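Local coordinates for phosphodiesterase (Trypanosoma brucei brucei, PDB 5H2Q), which belongs to the cyclic nucleotide phosphodiesterase family, an all-helical fold that here holds a zinc ion, a magnesium ion and a bound ligand, at residues S58-P61 and Q62-C66; A191-S194 and M195-V199. One frame throughout, in Å; residues are numbered along the deposited sequence.

Contact 1: residues S58-P61 and Q62-C66; sequences SGLP and QKFGC
K63 reaches back over G59 along a single-turn helix, residues 60-63, which a Schellman motif ends, with G59 at its N-cap position. Its CB packs against the carbonyl oxygens of L60 and G59 and also lies over one face of the F64 ring, 4.1 Å above the plane and offset toward the rim. CG comes to 3.2 Å from G59 O, the same oxygen that takes the backbone bond from K63 N. With CG anti to the carbonyl carbon (chi1 -72°) and every later torsion extended, CD and CE draw gradually away from G59 O, and NZ arrives 2.8 Å from water 1 O, which also donates to S58 O. NZ is shared between this water and a salt bridge to E115. Q62 also turns back to G59: bent at chi2, it lays OE1 3.2 Å from G59 C, while NE2 donates to L56 O. On the buried side, L60 CD2 approaches the rim carbon F64 CE2 at 4.2 Å, and helix 115-127 receives both side chains. S58 OG accepts from L60 N, an ST turn at the start. At the other end G65, with positive phi, is the C-prime residue of the Schellman motif, and G65 N bonds Q62 O. P61 O is gripped twice, from opposite faces of its carbonyl plane: by F64 N, and by C66 N at 2.9 Å.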
ATOM      1  N   SER A  58     -17.602   2.856   6.188  1.00 18.14           N
ATOM      2  CA  SER A  58     -17.087   4.149   6.643  1.00 17.97           C
ATOM      3  C   SER A  58     -18.046   5.284   6.348  1.00 20.88           C
ATOM      4  O   SER A  58     -18.062   6.251   7.102  1.00 22.16           O
ATOM      5  CB  SER A  58     -15.731   4.458   6.014  1.00 18.62           C
ATOM      6  OG  SER A  58     -15.781   4.768   4.631  1.00 19.09           O
ATOM      7  N   GLY A  59     -18.807   5.167   5.258  1.00 16.00           N
ATOM      8  CA  GLY A  59     -19.686   6.232   4.803  1.00 14.61           C
ATOM      9  C   GLY A  59     -18.964   7.231   3.916  1.00 16.18           C
ATOM     10  O   GLY A  59     -19.581   8.180   3.420  1.00 15.90           O
ATOM     11  N   LEU A  60     -17.639   7.040   3.690  1.00 11.68           N
ATOM     12  CA  LEU A  60     -16.871   7.957   2.859  1.00 11.07           C
ATOM     13  C   LEU A  60     -17.326   7.986   1.382  1.00 14.34           C
ATOM     14  O   LEU A  60     -17.556   9.067   0.863  1.00 13.90           O
ATOM     15  CB  LEU A  60     -15.355   7.692   2.960  1.00 12.16           C
ATOM     16  CG  LEU A  60     -14.708   8.048   4.296  1.00 15.21           C
ATOM     17  CD1 LEU A  60     -13.281   7.444   4.402  1.00 15.90           C
ATOM     18  CD2 LEU A  60     -14.672   9.572   4.497  1.00 13.67           C
ATOM     19  N   PRO A  61     -17.382   6.859   0.646  1.00 12.27           N
ATOM     20  CA  PRO A  61     -17.777   6.955  -0.782  1.00 11.52           C
ATOM     21  C   PRO A  61     -19.113   7.689  -0.979  1.00 16.85           C
ATOM     22  O   PRO A  61     -19.221   8.557  -1.839  1.00 15.87           O
ATOM     23  CB  PRO A  61     -17.881   5.491  -1.246  1.00 13.88           C
ATOM     24  CG  PRO A  61     -17.229   4.677  -0.204  1.00 18.44           C
ATOM     25  CD  PRO A  61     -17.093   5.474   1.049  1.00 14.54           C
ATOM     26  N   GLN A  62     -20.099   7.377  -0.125  1.00 14.87           N
ATOM     27  CA  GLN A  62     -21.452   7.960  -0.141  1.00 14.73           C
ATOM     28  C   GLN A  62     -21.409   9.483  -0.014  1.00 18.81           C
ATOM     29  O   GLN A  62     -22.072  10.194  -0.775  1.00 17.38           O
ATOM     30  CB  GLN A  62     -22.313   7.360   0.973  1.00 15.96           C
ATOM     31  CG  GLN A  62     -22.513   5.826   0.911  1.00 23.00           C
ATOM     32  CD  GLN A  62     -21.500   5.054   1.732  1.00 27.54           C
ATOM     33  OE1 GLN A  62     -20.310   5.356   1.720  1.00 22.78           O
ATOM     34  NE2 GLN A  62     -21.926   3.979   2.394  1.00 17.89           N
ATOM     35  N   LYS A  63     -20.554   9.986   0.906  1.00 16.45           N
ATOM     36  CA  LYS A  63     -20.362  11.422   1.130  1.00 16.80           C
ATOM     37  C   LYS A  63     -19.789  12.129  -0.086  1.00 19.68           C
ATOM     38  O   LYS A  63     -20.000  13.337  -0.226  1.00 20.80           O
ATOM     39  CB  LYS A  63     -19.412  11.663   2.308  1.00 19.26           C
ATOM     40  CG  LYS A  63     -20.015  11.351   3.638  1.00 15.71           C
ATOM     41  CD  LYS A  63     -18.970  11.497   4.773  1.00 16.39           C
ATOM     42  CE  LYS A  63     -19.635  11.063   6.050  1.00 23.25           C
ATOM     43  NZ  LYS A  63     -18.721  11.056   7.224  1.00 14.92           N
ATOM     44  N   PHE A  64     -19.054  11.399  -0.951  1.00 14.56           N
ATOM     45  CA  PHE A  64     -18.435  12.001  -2.124  1.00 14.73           C
ATOM     46  C   PHE A  64     -19.105  11.588  -3.436  1.00 18.67           C
ATOM     47  O   PHE A  64     -18.547  11.824  -4.499  1.00 19.11           O
ATOM     48  CB  PHE A  64     -16.907  11.782  -2.145  1.00 15.47           C
ATOM     49  CG  PHE A  64     -16.318  12.442  -0.916  1.00 16.39           C
ATOM     50  CD1 PHE A  64     -16.358  13.831  -0.763  1.00 19.04           C
ATOM     51  CD2 PHE A  64     -15.825  11.675   0.137  1.00 16.64           C
ATOM     52  CE1 PHE A  64     -15.884  14.436   0.410  1.00 19.28           C
ATOM     53  CE2 PHE A  64     -15.360  12.284   1.313  1.00 19.34           C
ATOM     54  CZ  PHE A  64     -15.421  13.659   1.449  1.00 18.24           C
ATOM     55  N   GLY A  65     -20.343  11.114  -3.337  1.00 16.35           N
ATOM     56  CA  GLY A  65     -21.163  10.803  -4.508  1.00 16.99           C
ATOM     57  C   GLY A  65     -20.693   9.615  -5.308  1.00 19.16           C
ATOM     58  O   GLY A  65     -20.988   9.511  -6.507  1.00 17.40           O
ATOM     59  N   CYS A  66     -19.935   8.722  -4.652  1.00 15.52           N
ATOM     60  CA  CYS A  66     -19.480   7.478  -5.258  1.00 15.66           C
ATOM     61  C   CYS A  66     -20.501   6.414  -4.893  1.00 19.34           C
ATOM     62  O   CYS A  66     -20.599   6.024  -3.721  1.00 18.55           O
ATOM     63  CB  CYS A  66     -18.085   7.098  -4.760  1.00 15.60           C
ATOM     64  SG  CYS A  66     -17.504   5.511  -5.405  1.00 18.04           S
TER
HETATM   65  O   HOH W   1     -17.198   8.752   6.956  1.00 21.20           O

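Contact 2: residues A191-S194 and M195-V199; sequences AFRS and MIDCV
The F192 ring and the guanidinium of R193 are two of the flat groups of this run of regular alpha-helix, part of helix 185-200 in the phosphodiesterase domain. M195 CE approaches the F192 ring obliquely, 4.1 Å from CD1; the two side chains lie side by side and point the same way. M195 gets there with CG anti to the backbone N (chi1 170°) and a bend only at the last torsion, which turns the methyl back toward the ring. F180 meets the same ring edge-to-face, and L172 of helix 159-172 touches both F192 and M195, so this apolar pair belongs to an interhelical seam.

The guanidinium of R193 has water 2 in its plane, at the edge, where NH1 donates to it. That water in turn donates to D197 OD2 at 2.7 Å. Arginine and aspartate, one turn apart, are thus joined by a bridging water: R193 NH1 and D197 OD2 stand 5.5 Å from each other, too far for a direct salt bridge, and the guanidinium and carboxylate planes are inclined by 50°. The opposite charges probably still attract. Water 3 donates to R193 O and, weakly, to D197 OD1.

On the buried side S194 OG hydrogen-bonds Q231 OE1 of helix 227-242. M195, C198 and V199 all touch T124 of helix 115-127, and V199 also touches H128, one of the zinc ligands. I196 lays CG1 and CD1 along F192 O, which also takes I196 N. Successive i to i+4 backbone bonds run through the whole segment, and the one from D197 N to R193 O is 2.9 Å long and nearly straight, at 167°.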
ATOM      1  N   ALA A 191      -8.332  15.262  -5.653  1.00 16.25           N
ATOM      2  CA  ALA A 191      -8.369  13.795  -5.609  1.00 15.96           C
ATOM      3  C   ALA A 191      -7.339  13.168  -6.546  1.00 17.57           C
ATOM      4  O   ALA A 191      -6.533  12.355  -6.089  1.00 15.81           O
ATOM      5  CB  ALA A 191      -9.764  13.280  -5.902  1.00 17.17           C
ATOM      6  N   PHE A 192      -7.299  13.594  -7.825  1.00 13.33           N
ATOM      7  CA  PHE A 192      -6.310  13.040  -8.756  1.00 12.77           C
ATOM      8  C   PHE A 192      -4.900  13.420  -8.382  1.00 17.12           C
ATOM      9  O   PHE A 192      -4.005  12.564  -8.418  1.00 14.67           O
ATOM     10  CB  PHE A 192      -6.618  13.477 -10.197  1.00 14.52           C
ATOM     11  CG  PHE A 192      -7.719  12.640 -10.789  1.00 13.87           C
ATOM     12  CD1 PHE A 192      -7.429  11.467 -11.480  1.00 15.76           C
ATOM     13  CD2 PHE A 192      -9.051  13.025 -10.667  1.00 16.05           C
ATOM     14  CE1 PHE A 192      -8.452  10.666 -11.994  1.00 17.22           C
ATOM     15  CE2 PHE A 192     -10.079  12.233 -11.206  1.00 18.38           C
ATOM     16  CZ  PHE A 192      -9.770  11.066 -11.877  1.00 15.93           C
ATOM     17  N   ARG A 193      -4.686  14.706  -8.023  1.00 14.90           N
ATOM     18  CA  ARG A 193      -3.337  15.180  -7.678  1.00 14.25           C
ATOM     19  C   ARG A 193      -2.773  14.452  -6.456  1.00 14.35           C
ATOM     20  O   ARG A 193      -1.649  13.971  -6.509  1.00 14.95           O
ATOM     21  CB  ARG A 193      -3.295  16.704  -7.480  1.00 15.91           C
ATOM     22  CG  ARG A 193      -1.864  17.243  -7.233  1.00 27.54           C
ATOM     23  CD  ARG A 193      -1.742  18.722  -6.886  1.00 41.77           C
ATOM     24  NE  ARG A 193      -3.023  19.416  -6.740  1.00 56.56           N
ATOM     25  CZ  ARG A 193      -3.662  19.605  -5.588  1.00 67.25           C
ATOM     26  NH1 ARG A 193      -3.161  19.129  -4.454  1.00 54.87           N
ATOM     27  NH2 ARG A 193      -4.817  20.253  -5.565  1.00 47.40           N
ATOM     28  N   SER A 194      -3.567  14.381  -5.361  1.00 13.09           N
ATOM     29  CA  SER A 194      -3.167  13.702  -4.129  1.00 13.68           C
ATOM     30  C   SER A 194      -2.905  12.226  -4.352  1.00 15.97           C
ATOM     31  O   SER A 194      -1.915  11.725  -3.825  1.00 14.91           O
ATOM     32  CB  SER A 194      -4.219  13.895  -3.034  1.00 18.74           C
ATOM     33  OG  SER A 194      -4.181  15.244  -2.600  1.00 32.86           O
ATOM     34  N   MET A 195      -3.757  11.540  -5.165  1.00 12.17           N
ATOM     35  CA  MET A 195      -3.568  10.102  -5.447  1.00 10.83           C
ATOM     36  C   MET A 195      -2.213   9.877  -6.140  1.00 15.16           C
ATOM     37  O   MET A 195      -1.413   9.048  -5.704  1.00 14.85           O
ATOM     38  CB  MET A 195      -4.721   9.565  -6.321  1.00 11.74           C
ATOM     39  CG  MET A 195      -4.464   8.165  -6.858  1.00 14.18           C
ATOM     40  SD  MET A 195      -5.735   7.721  -8.055  1.00 17.00           S
ATOM     41  CE  MET A 195      -5.134   8.632  -9.520  1.00 15.15           C
ATOM     42  N   ILE A 196      -1.966  10.637  -7.207  1.00 12.28           N
ATOM     43  CA  ILE A 196      -0.745  10.543  -7.998  1.00 11.52           C
ATOM     44  C   ILE A 196       0.480  10.859  -7.133  1.00 15.92           C
ATOM     45  O   ILE A 196       1.405  10.035  -7.101  1.00 15.98           O
ATOM     46  CB  ILE A 196      -0.887  11.411  -9.298  1.00 13.75           C
ATOM     47  CG1 ILE A 196      -1.908  10.718 -10.260  1.00 14.18           C
ATOM     48  CG2 ILE A 196       0.487  11.622  -9.998  1.00 14.80           C
ATOM     49  CD1 ILE A 196      -2.513  11.654 -11.353  1.00 16.91           C
ATOM     50  N   ASP A 197       0.445  11.951  -6.327  1.00 13.35           N
ATOM     51  CA  ASP A 197       1.587  12.273  -5.458  1.00 13.77           C
ATOM     52  C   ASP A 197       1.843  11.186  -4.416  1.00 15.78           C
ATOM     53  O   ASP A 197       2.995  10.820  -4.203  1.00 11.91           O
ATOM     54  CB  ASP A 197       1.438  13.660  -4.816  1.00 16.81           C
ATOM     55  CG  ASP A 197       1.679  14.843  -5.766  1.00 23.72           C
ATOM     56  OD1 ASP A 197       2.289  14.640  -6.843  1.00 25.15           O
ATOM     57  OD2 ASP A 197       1.292  15.966  -5.416  1.00 28.68           O
ATOM     58  N   CYS A 198       0.766  10.580  -3.867  1.00 13.35           N
ATOM     59  CA  CYS A 198       0.877   9.490  -2.912  1.00 13.91           C
ATOM     60  C   CYS A 198       1.524   8.275  -3.533  1.00 15.27           C
ATOM     61  O   CYS A 198       2.376   7.653  -2.887  1.00 14.55           O
ATOM     62  CB  CYS A 198      -0.485   9.134  -2.346  1.00 13.68           C
ATOM     63  SG  CYS A 198      -1.069  10.300  -1.117  1.00 15.59           S
ATOM     64  N   VAL A 199       1.096   7.922  -4.759  1.00 12.56           N
ATOM     65  CA  VAL A 199       1.682   6.762  -5.454  1.00 11.48           C
ATOM     66  C   VAL A 199       3.159   7.027  -5.759  1.00 15.55           C
ATOM     67  O   VAL A 199       4.003   6.157  -5.512  1.00 15.56           O
ATOM     68  CB  VAL A 199       0.880   6.334  -6.701  1.00 13.69           C
ATOM     69  CG1 VAL A 199       1.580   5.188  -7.459  1.00 13.20           C
ATOM     70  CG2 VAL A 199      -0.544   5.945  -6.299  1.00 13.73           C
TER
HETATM   71  O   HOH W   2      -0.692  17.217  -4.086  1.00 34.92           O
HETATM   72  O   HOH W   3       0.004  14.922  -8.498  1.00 43.55           O

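Taken together, the two contacts compare a single-turn helix bounded at both ends with a run inside a longer helix. The centre of contact 1 lies about 21 Å from that of the chain, and its backbone bonds include those of a helix end; the centre of contact 2 lies about 13 Å from it, and one bond pattern repeats without interruption. Both are partly buried, and both turn apolar side chains to helix 115-127, although their nearest atoms are about 8 Å apart. Each has a water-bridged basic side chain: K63 also has an outside partner, E115, whereas R193 meets D197 through water. In contact 2 the C198 side chain is about 11 Å from the zinc and the magnesium ion.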